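Local coordinates for protein abietadiene synthase, chloroplastic (Abies grandis, PDB 3S9V) that belongs to the terpene synthase family, a largely helical plastid enzyme that joins an N-terminal terpene synthase domain to a metal-binding domain, at residues Phe509-Phe514 with Glu525-Thr530; Thr480-Leu485 with Arg503-Tyr508; Lys529-Thr534 with Gly642-Ile647. All blocks are in the same frame, centred on the assembly; numbering follows the deposited sequence.

Contact 1 of 3, residues Phe509-Phe514 with Glu525-Thr530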
loop_
_atom_site.group_PDB
_atom_site.type_symbol
_atom_site.label_atom_id
_atom_site.label_comp_id
_atom_site.label_asym_id
_atom_site.label_seq_id
_atom_site.Cartn_x
_atom_site.Cartn_y
_atom_site.Cartn_z
ATOM N N PHE A 509 -16.320 -8.144 14.760
ATOM C CA PHE A 509 -15.081 -8.097 13.999
ATOM C C PHE A 509 -15.144 -7.042 12.901
ATOM O O PHE A 509 -14.189 -6.297 12.685
ATOM C CB PHE A 509 -14.803 -9.457 13.356
ATOM C CG PHE A 509 -13.906 -9.383 12.147
ATOM C CD1 PHE A 509 -12.549 -9.112 12.282
ATOM C CD2 PHE A 509 -14.426 -9.554 10.869
ATOM C CE1 PHE A 509 -11.728 -9.013 11.164
ATOM C CE2 PHE A 509 -13.607 -9.454 9.738
ATOM C CZ PHE A 509 -12.260 -9.184 9.888
ATOM N N SER A 510 -16.274 -7.000 12.205
ATOM C CA SER A 510 -16.462 -6.071 11.104
ATOM C C SER A 510 -16.079 -4.628 11.401
ATOM O O SER A 510 -15.074 -4.139 10.892
ATOM C CB SER A 510 -17.906 -6.140 10.600
ATOM O OG SER A 510 -18.167 -7.410 10.033
ATOM N N PRO A 511 -16.859 -3.923 12.232
ATOM C CA PRO A 511 -16.462 -2.537 12.490
ATOM C C PRO A 511 -15.090 -2.422 13.155
ATOM O O PRO A 511 -14.355 -1.465 12.918
ATOM C CB PRO A 511 -17.587 -2.019 13.378
ATOM C CG PRO A 511 -17.951 -3.230 14.169
ATOM C CD PRO A 511 -17.963 -4.326 13.121
ATOM N N ALA A 512 -14.750 -3.398 13.985
ATOM C CA ALA A 512 -13.472 -3.382 14.680
ATOM C C ALA A 512 -12.310 -3.416 13.695
ATOM O O ALA A 512 -11.246 -2.880 13.958
ATOM C CB ALA A 512 -13.384 -4.573 15.641
ATOM N N SER A 513 -12.523 -4.047 12.552
ATOM C CA SER A 513 -11.479 -4.153 11.550
ATOM C C SER A 513 -11.213 -2.854 10.782
ATOM O O SER A 513 -10.122 -2.690 10.223
ATOM C CB SER A 513 -11.821 -5.259 10.551
ATOM O OG SER A 513 -12.749 -4.791 9.582
ATOM N N PHE A 514 -12.182 -1.935 10.741
ATOM C CA PHE A 514 -11.970 -0.687 10.006
ATOM C C PHE A 514 -12.105 0.622 10.781
ATOM O O PHE A 514 -11.345 1.552 10.526
ATOM C CB PHE A 514 -12.820 -0.657 8.716
ATOM C CG PHE A 514 -14.313 -0.642 8.944
ATOM C CD1 PHE A 514 -14.979 0.549 9.225
ATOM C CD2 PHE A 514 -15.055 -1.817 8.844
ATOM C CE1 PHE A 514 -16.373 0.574 9.405
ATOM C CE2 PHE A 514 -16.445 -1.809 9.020
ATOM C CZ PHE A 514 -17.104 -0.609 9.302
ATOM N N GLU A 525 -20.194 -0.208 18.898
ATOM C CA GLU A 525 -21.226 -0.892 19.668
ATOM C C GLU A 525 -22.543 -0.884 18.904
ATOM O O GLU A 525 -23.147 -1.934 18.671
ATOM C CB GLU A 525 -21.414 -0.205 21.027
ATOM C CG GLU A 525 -22.452 -0.853 21.934
ATOM C CD GLU A 525 -22.984 0.113 22.987
ATOM O OE1 GLU A 525 -22.164 0.755 23.678
ATOM O OE2 GLU A 525 -24.223 0.232 23.125
ATOM N N VAL A 526 -22.977 0.307 18.511
ATOM C CA VAL A 526 -24.227 0.459 17.786
ATOM C C VAL A 526 -24.192 -0.231 16.426
ATOM O O VAL A 526 -25.207 -0.715 15.953
ATOM C CB VAL A 526 -24.583 1.949 17.601
ATOM C CG1 VAL A 526 -25.902 2.077 16.852
ATOM C CG2 VAL A 526 -24.680 2.631 18.965
ATOM N N TYR A 527 -23.018 -0.279 15.812
ATOM C CA TYR A 527 -22.854 -0.923 14.513
ATOM C C TYR A 527 -23.096 -2.419 14.712
ATOM O O TYR A 527 -23.822 -3.062 13.952
ATOM C CB TYR A 527 -21.427 -0.677 13.997
ATOM C CG TYR A 527 -21.164 -1.126 12.583
ATOM C CD1 TYR A 527 -21.205 -2.471 12.235
ATOM C CD2 TYR A 527 -20.863 -0.197 11.587
ATOM C CE1 TYR A 527 -20.952 -2.885 10.930
ATOM C CE2 TYR A 527 -20.609 -0.595 10.287
ATOM C CZ TYR A 527 -20.654 -1.942 9.961
ATOM O OH TYR A 527 -20.395 -2.339 8.667
ATOM N N THR A 528 -22.484 -2.957 15.758
ATOM C CA THR A 528 -22.604 -4.366 16.083
ATOM C C THR A 528 -24.032 -4.787 16.432
ATOM O O THR A 528 -24.523 -5.805 15.935
ATOM C CB THR A 528 -21.678 -4.716 17.251
ATOM O OG1 THR A 528 -20.325 -4.420 16.879
ATOM C CG2 THR A 528 -21.814 -6.191 17.620
ATOM N N LYS A 529 -24.694 -4.017 17.289
ATOM C CA LYS A 529 -26.062 -4.339 17.677
ATOM C C LYS A 529 -27.003 -4.241 16.488
ATOM O O LYS A 529 -27.837 -5.120 16.271
ATOM C CB LYS A 529 -26.530 -3.418 18.803
ATOM C CG LYS A 529 -25.930 -3.795 20.155
ATOM C CD LYS A 529 -26.204 -2.748 21.218
ATOM C CE LYS A 529 -25.534 -3.134 22.533
ATOM N NZ LYS A 529 -25.653 -2.064 23.564
ATOM N N THR A 530 -26.856 -3.177 15.709
ATOM C CA THR A 530 -27.700 -2.982 14.543
ATOM C C THR A 530 -27.490 -4.083 13.504
ATOM O O THR A 530 -28.452 -4.576 12.926
ATOM C CB THR A 530 -27.439 -1.615 13.903
ATOM O OG1 THR A 530 -27.473 -0.606 14.925
ATOM C CG2 THR A 530 -28.509 -1.306 12.877
#

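Contact 2 of 3, residues Thr480-Leu485 with Arg503-Tyr508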
loop_
_atom_site.group_PDB
_atom_site.type_symbol
_atom_site.label_atom_id
_atom_site.label_comp_id
_atom_site.label_asym_id
_atom_site.label_seq_id
_atom_site.Cartn_x
_atom_site.Cartn_y
_atom_site.Cartn_z
ATOM N N THR A 480 -12.180 -5.681 25.356
ATOM C CA THR A 480 -13.059 -5.232 26.427
ATOM C C THR A 480 -14.445 -5.019 25.822
ATOM O O THR A 480 -15.427 -5.616 26.269
ATOM C CB THR A 480 -12.565 -3.901 27.026
ATOM O OG1 THR A 480 -11.294 -4.105 27.652
ATOM C CG2 THR A 480 -13.552 -3.370 28.048
ATOM N N GLU A 481 -14.510 -4.172 24.797
ATOM C CA GLU A 481 -15.772 -3.876 24.122
ATOM C C GLU A 481 -16.525 -5.148 23.736
ATOM O O GLU A 481 -17.754 -5.234 23.877
ATOM C CB GLU A 481 -15.514 -3.044 22.866
ATOM C CG GLU A 481 -14.917 -1.669 23.147
ATOM C CD GLU A 481 -14.673 -0.847 21.883
ATOM O OE1 GLU A 481 -14.189 0.300 22.006
ATOM O OE2 GLU A 481 -14.960 -1.340 20.771
ATOM N N LEU A 482 -15.780 -6.132 23.246
ATOM C CA LEU A 482 -16.366 -7.395 22.829
ATOM C C LEU A 482 -17.082 -8.065 23.996
ATOM O O LEU A 482 -18.177 -8.611 23.837
ATOM C CB LEU A 482 -15.283 -8.325 22.280
ATOM C CG LEU A 482 -15.799 -9.685 21.817
ATOM C CD1 LEU A 482 -16.827 -9.476 20.722
ATOM C CD2 LEU A 482 -14.648 -10.547 21.325
ATOM N N GLN A 483 -16.452 -8.021 25.165
ATOM C CA GLN A 483 -17.031 -8.612 26.362
ATOM C C GLN A 483 -18.364 -7.954 26.667
ATOM O O GLN A 483 -19.371 -8.636 26.879
ATOM C CB GLN A 483 -16.092 -8.441 27.561
ATOM C CG GLN A 483 -14.839 -9.291 27.501
ATOM C CD GLN A 483 -15.147 -10.765 27.325
ATOM O OE1 GLN A 483 -15.630 -11.191 26.273
ATOM N NE2 GLN A 483 -14.877 -11.554 28.361
ATOM N N ASP A 484 -18.370 -6.626 26.673
ATOM C CA ASP A 484 -19.584 -5.889 26.967
ATOM C C ASP A 484 -20.686 -6.050 25.922
ATOM O O ASP A 484 -21.819 -5.630 26.150
ATOM C CB ASP A 484 -19.257 -4.412 27.188
ATOM C CG ASP A 484 -18.425 -4.190 28.442
ATOM O OD1 ASP A 484 -18.859 -4.623 29.534
ATOM O OD2 ASP A 484 -17.336 -3.588 28.338
ATOM N N LEU A 485 -20.364 -6.648 24.778
ATOM C CA LEU A 485 -21.382 -6.878 23.756
ATOM C C LEU A 485 -21.937 -8.271 23.977
ATOM O O LEU A 485 -23.105 -8.544 23.706
ATOM C CB LEU A 485 -20.799 -6.776 22.341
ATOM C CG LEU A 485 -20.710 -5.362 21.770
ATOM C CD1 LEU A 485 -19.993 -5.407 20.455
ATOM C CD2 LEU A 485 -22.107 -4.774 21.599
ATOM N N ARG A 503 -23.730 -14.944 17.095
ATOM C CA ARG A 503 -22.421 -14.674 16.498
ATOM C C ARG A 503 -21.940 -13.235 16.695
ATOM O O ARG A 503 -21.512 -12.572 15.744
ATOM C CB ARG A 503 -22.459 -15.011 15.007
ATOM C CG ARG A 503 -23.714 -14.537 14.299
ATOM C CD ARG A 503 -23.761 -15.069 12.877
ATOM N NE ARG A 503 -25.107 -15.006 12.314
ATOM C CZ ARG A 503 -25.469 -15.595 11.179
ATOM N NH1 ARG A 503 -24.586 -16.294 10.479
ATOM N NH2 ARG A 503 -26.721 -15.498 10.752
ATOM N N VAL A 504 -21.994 -12.767 17.937
ATOM C CA VAL A 504 -21.576 -11.410 18.278
ATOM C C VAL A 504 -20.121 -11.130 17.904
ATOM O O VAL A 504 -19.805 -10.057 17.403
ATOM C CB VAL A 504 -21.758 -11.135 19.791
ATOM C CG1 VAL A 504 -21.226 -9.752 20.142
ATOM C CG2 VAL A 504 -23.227 -11.240 20.161
ATOM N N THR A 505 -19.245 -12.098 18.157
ATOM C CA THR A 505 -17.821 -11.959 17.856
ATOM C C THR A 505 -17.588 -11.734 16.373
ATOM O O THR A 505 -16.896 -10.803 15.968
ATOM C CB THR A 505 -17.036 -13.219 18.264
ATOM O OG1 THR A 505 -17.197 -13.455 19.668
ATOM C CG2 THR A 505 -15.562 -13.050 17.945
ATOM N N GLU A 506 -18.163 -12.619 15.572
ATOM C CA GLU A 506 -18.051 -12.560 14.124
ATOM C C GLU A 506 -18.555 -11.210 13.613
ATOM O O GLU A 506 -17.965 -10.617 12.713
ATOM C CB GLU A 506 -18.868 -13.710 13.536
ATOM C CG GLU A 506 -18.806 -13.906 12.043
ATOM C CD GLU A 506 -19.531 -15.180 11.634
ATOM O OE1 GLU A 506 -19.085 -16.271 12.055
ATOM O OE2 GLU A 506 -20.549 -15.095 10.910
ATOM N N ILE A 507 -19.638 -10.723 14.209
ATOM C CA ILE A 507 -20.227 -9.446 13.821
ATOM C C ILE A 507 -19.445 -8.241 14.341
ATOM O O ILE A 507 -19.352 -7.214 13.664
ATOM C CB ILE A 507 -21.684 -9.341 14.316
ATOM C CG1 ILE A 507 -22.564 -10.309 13.525
ATOM C CG2 ILE A 507 -22.194 -7.913 14.170
ATOM C CD1 ILE A 507 -24.024 -10.274 13.930
ATOM N N TYR A 508 -18.883 -8.362 15.538
ATOM C CA TYR A 508 -18.118 -7.267 16.125
ATOM C C TYR A 508 -16.804 -7.071 15.372
ATOM O O TYR A 508 -16.242 -5.975 15.347
ATOM C CB TYR A 508 -17.825 -7.542 17.600
ATOM C CG TYR A 508 -16.953 -6.482 18.220
ATOM C CD1 TYR A 508 -17.426 -5.184 18.396
ATOM C CD2 TYR A 508 -15.629 -6.754 18.567
ATOM C CE1 TYR A 508 -16.608 -4.179 18.896
ATOM C CE2 TYR A 508 -14.798 -5.757 19.064
ATOM C CZ TYR A 508 -15.294 -4.471 19.222
ATOM O OH TYR A 508 -14.470 -3.468 19.678
#

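Contact 3 of 3, residues Lys529-Thr534 with Gly642-Ile647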
loop_
_atom_site.group_PDB
_atom_site.type_symbol
_atom_site.label_atom_id
_atom_site.label_comp_id
_atom_site.label_asym_id
_atom_site.label_seq_id
_atom_site.Cartn_x
_atom_site.Cartn_y
_atom_site.Cartn_z
ATOM N N LYS A 529 -24.694 -4.017 17.289
ATOM C CA LYS A 529 -26.062 -4.339 17.677
ATOM C C LYS A 529 -27.003 -4.241 16.488
ATOM O O LYS A 529 -27.837 -5.120 16.271
ATOM C CB LYS A 529 -26.530 -3.418 18.803
ATOM C CG LYS A 529 -25.930 -3.795 20.155
ATOM C CD LYS A 529 -26.204 -2.748 21.218
ATOM C CE LYS A 529 -25.534 -3.134 22.533
ATOM N NZ LYS A 529 -25.653 -2.064 23.564
ATOM N N THR A 530 -26.856 -3.177 15.709
ATOM C CA THR A 530 -27.700 -2.982 14.543
ATOM C C THR A 530 -27.490 -4.083 13.504
ATOM O O THR A 530 -28.452 -4.576 12.926
ATOM C CB THR A 530 -27.439 -1.615 13.903
ATOM O OG1 THR A 530 -27.473 -0.606 14.925
ATOM C CG2 THR A 530 -28.509 -1.306 12.877
ATOM N N SER A 531 -26.238 -4.474 13.273
ATOM C CA SER A 531 -25.945 -5.538 12.313
ATOM C C SER A 531 -26.550 -6.851 12.793
ATOM O O SER A 531 -27.159 -7.587 12.017
ATOM C CB SER A 531 -24.436 -5.725 12.142
ATOM O OG SER A 531 -23.832 -4.561 11.616
ATOM N N ASN A 532 -26.375 -7.149 14.078
ATOM C CA ASN A 532 -26.916 -8.380 14.641
ATOM C C ASN A 532 -28.431 -8.398 14.457
ATOM O O ASN A 532 -29.018 -9.438 14.152
ATOM C CB ASN A 532 -26.567 -8.499 16.125
ATOM C CG ASN A 532 -26.268 -9.928 16.531
ATOM O OD1 ASN A 532 -27.064 -10.833 16.282
ATOM N ND2 ASN A 532 -25.114 -10.142 17.151
ATOM N N PHE A 533 -29.071 -7.247 14.627
ATOM C CA PHE A 533 -30.510 -7.203 14.443
ATOM C C PHE A 533 -30.931 -7.375 12.991
ATOM O O PHE A 533 -32.016 -7.881 12.727
ATOM C CB PHE A 533 -31.105 -5.922 15.023
ATOM C CG PHE A 533 -31.670 -6.110 16.400
ATOM C CD1 PHE A 533 -30.987 -5.656 17.521
ATOM C CD2 PHE A 533 -32.860 -6.811 16.578
ATOM C CE1 PHE A 533 -31.475 -5.898 18.798
ATOM C CE2 PHE A 533 -33.359 -7.059 17.856
ATOM C CZ PHE A 533 -32.662 -6.601 18.967
ATOM N N THR A 534 -30.090 -6.964 12.044
ATOM C CA THR A 534 -30.456 -7.151 10.642
ATOM C C THR A 534 -30.366 -8.646 10.326
ATOM O O THR A 534 -31.080 -9.145 9.462
ATOM C CB THR A 534 -29.543 -6.350 9.674
ATOM O OG1 THR A 534 -28.180 -6.772 9.812
ATOM C CG2 THR A 534 -29.633 -4.875 9.974
ATOM N N GLY A 642 -27.222 -0.673 4.283
ATOM C CA GLY A 642 -27.633 0.711 4.423
ATOM C C GLY A 642 -28.110 1.035 5.836
ATOM O O GLY A 642 -27.745 2.066 6.395
ATOM N N THR A 643 -28.929 0.149 6.400
ATOM C CA THR A 643 -29.496 0.307 7.746
ATOM C C THR A 643 -28.409 0.431 8.816
ATOM O O THR A 643 -28.463 1.322 9.676
ATOM C CB THR A 643 -30.426 -0.892 8.072
ATOM O OG1 THR A 643 -31.575 -0.821 7.226
ATOM C CG2 THR A 643 -30.867 -0.889 9.546
ATOM N N VAL A 644 -27.422 -0.458 8.742
ATOM C CA VAL A 644 -26.312 -0.458 9.675
ATOM C C VAL A 644 -25.594 0.896 9.631
ATOM O O VAL A 644 -25.294 1.495 10.664
ATOM C CB VAL A 644 -25.323 -1.574 9.314
ATOM C CG1 VAL A 644 -24.182 -1.607 10.329
ATOM C CG2 VAL A 644 -26.060 -2.910 9.256
ATOM N N VAL A 645 -25.336 1.382 8.423
ATOM C CA VAL A 645 -24.667 2.663 8.249
ATOM C C VAL A 645 -25.471 3.853 8.767
ATOM O O VAL A 645 -24.962 4.668 9.534
ATOM C CB VAL A 645 -24.338 2.917 6.761
ATOM C CG1 VAL A 645 -23.873 4.354 6.562
ATOM C CG2 VAL A 645 -23.256 1.949 6.305
ATOM N N LEU A 646 -26.726 3.951 8.351
ATOM C CA LEU A 646 -27.559 5.070 8.750
ATOM C C LEU A 646 -27.765 5.204 10.259
ATOM O O LEU A 646 -27.886 6.315 10.780
ATOM C CB LEU A 646 -28.892 4.996 8.014
ATOM C CG LEU A 646 -28.723 5.166 6.493
ATOM C CD1 LEU A 646 -30.063 5.002 5.787
ATOM C CD2 LEU A 646 -28.133 6.535 6.189
ATOM N N ILE A 647 -27.794 4.089 10.971
ATOM C CA ILE A 647 -27.958 4.176 12.411
ATOM C C ILE A 647 -26.607 4.445 13.088
ATOM O O ILE A 647 -26.527 5.245 14.017
ATOM C CB ILE A 647 -28.637 2.911 12.958
ATOM C CG1 ILE A 647 -30.020 2.776 12.299
ATOM C CG2 ILE A 647 -28.765 2.996 14.475
ATOM C CD1 ILE A 647 -30.880 1.678 12.844
#

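Contact 1 of 3, residues Phe509-Phe514 with Glu525-Thr530
Tyr527 lies under Pro511 and against the rim of Phe514, so one phenol ring meets two unlike groups on the neighbouring helix. Pro511 sits over its face: CB is 4.0 Å from the centroid of the Tyr527 ring and only 20° off the ring normal, a CH-pi contact to which the rigid pyrrolidine brings several C-H groups at once. Phe514 turns its edge to the tyrosine in an offset edge-to-face pair, planes at 70°, with its CZ 3.6 Å from Tyr527 CE2. Its CG stands between the backbone N and the carbonyl carbon (chi1 65°), which folds the ring back beneath Pro511 CA and brings CZ to the tyrosine. Thr528 OG1 also comes to 3.8 Å from Pro511 CG; that hydroxyl's hydrogen bond goes to Arg524 O in its own helix.

The segments 509-514 and 525-530 run close to antiparallel. Proline has no N-H to give the preceding turn, and helix 504-514 is kinked at that point; Ser513 OG grips Ser510 O at 2.7 Å on a lone pair in the carbonyl plane.

No hydrogen bond spans this buried interface of the helical metal-binding domain. Its fit therefore depends on ring shape and dispersion, and the tyrosine hydroxyl finds its partner in Thr750 of helix 741-757.

Contact 2 of 3, residues Thr480-Leu485 with Arg503-Tyr508
Tyr508 and Glu481 supply the polar bond between segments 480-485 and 503-508. The phenol OH donates to Glu481 OE2, modelled at 2.4 Å, a length too short to be taken literally. The oxygen OE2 lies at the ring edge, near its plane, while the carboxylate is turned 76° from the ring. An extended glutamate chain suits this reach, since it carries the carboxylate out from the backbone to the end of the tyrosine. The same OE2 also forms a salt bridge with Arg524 NE of helix 521-541, whose positive charge would be expected to favour an ionised carboxylate.

The fold at this point is the all-helical bundle of the terpene synthase family. Helix 504-514, which starts just after Arg503 at the N-cap position, packs here on the long helix 461-491, the two short axes 10.2 Å apart and inclined at 134°. Leu780 of helix 768-781 also packs on Tyr508.

Apolar packing does the rest, and two leucines one turn apart hold the tyrosine ring. Leu482 passes its backbone over one face, and its CD1 comes to 3.7 Å from Tyr508 CD2; CG set anti to the backbone N (chi1 180°) swings that methyl toward the other helix. Leu485 crosses the tyrosine at about a right angle, its CD1 pressed to 3.3 Å from Tyr508 CD1, a short, tight contact. Its CB meets Val504 CG1 at 3.7 Å, where a beta-branched valine gives a compact surface in the first turn of the helix. Thr505 offers Leu482 CD1 a backbone CA at 3.9 Å, and its hydroxyl is bonded instead to Arg486.

Contact 3 of 3, residues Lys529-Thr534 with Gly642-Ile647
Thr530 and Val644 bring their CA atoms to 5.7 Å where segments 529-534 and 642-647, nearly antiparallel at 154°, pass with their axes 9.0 Å apart. Short side chains make such an approach possible, and the threonines and the valine put methyl groups close to the backbone. Thr530 points CG2 into the interface, where it reaches Val644 CA at 4.0 Å and Ile647 CD1 at 3.8 Å. One turn on, Thr534 lays its CG2 across Val644 CG2 at 4.1 Å, and it slides past Thr643 in the opposite direction, the two CG2 methyls 4.2 Å apart. Ser531 is the closest neighbour of the valine: its OG touches Val644 CG1 at 3.2 Å, yet its hydrogen bond goes to Tyr527 O, one turn back.

The other hydroxyls are likewise engaged away from the methyl seam. Thr534 OG1, placed between backbone N and carbonyl carbon (chi1 60°), bonds to Ser531 O at 2.6 Å, tilted 18° from the carbonyl plane, which leaves its methyl to face helix 641-648. Thr530 OG1 turns back to Val526 O in a bond modelled very short, and Thr643 OG1 has Gln609 and Arg666 as partners. Trp606 of helix 599-621 packs on both Thr534 and Ile647.

Helix 521-541 carries at its C-terminal end the aspartate-rich DDLYD sequence, which matches the DDxxD signature of this family's metal-binding domain. With no hydrogen bond crossing between the segments, the chemistry implies cohesion mainly by apolar contact, the hydroxyls being bonded to backbone carbonyls of their own helix or, for Thr643, to Gln609 and Arg666.

How the contacts relate
Helix 504-514 serves both contact 1 and contact 2, and helix 521-541 both contact 1 and contact 3, so contact 1 joins the other two. All three are buried, contact 1 wholly so, while contacts 2 and 3 have partly exposed members (Glu481 and Thr505; Ser531). Chemistry follows place: contact 2, against the long helix 461-491, has a charged and hydrogen-bonded edge; contact 1 relies on ring faces and edges; contact 3 is mostly methyl packing, with no hydrogen bond across it. They also meet directly. Thr528 CG2 touches Leu485 CD1 at 3.5 Å, and Tyr527 CE1 touches Val644 CG1 at 3.5 Å, which carries the packing continuously from helix 461-491 to helix 641-648.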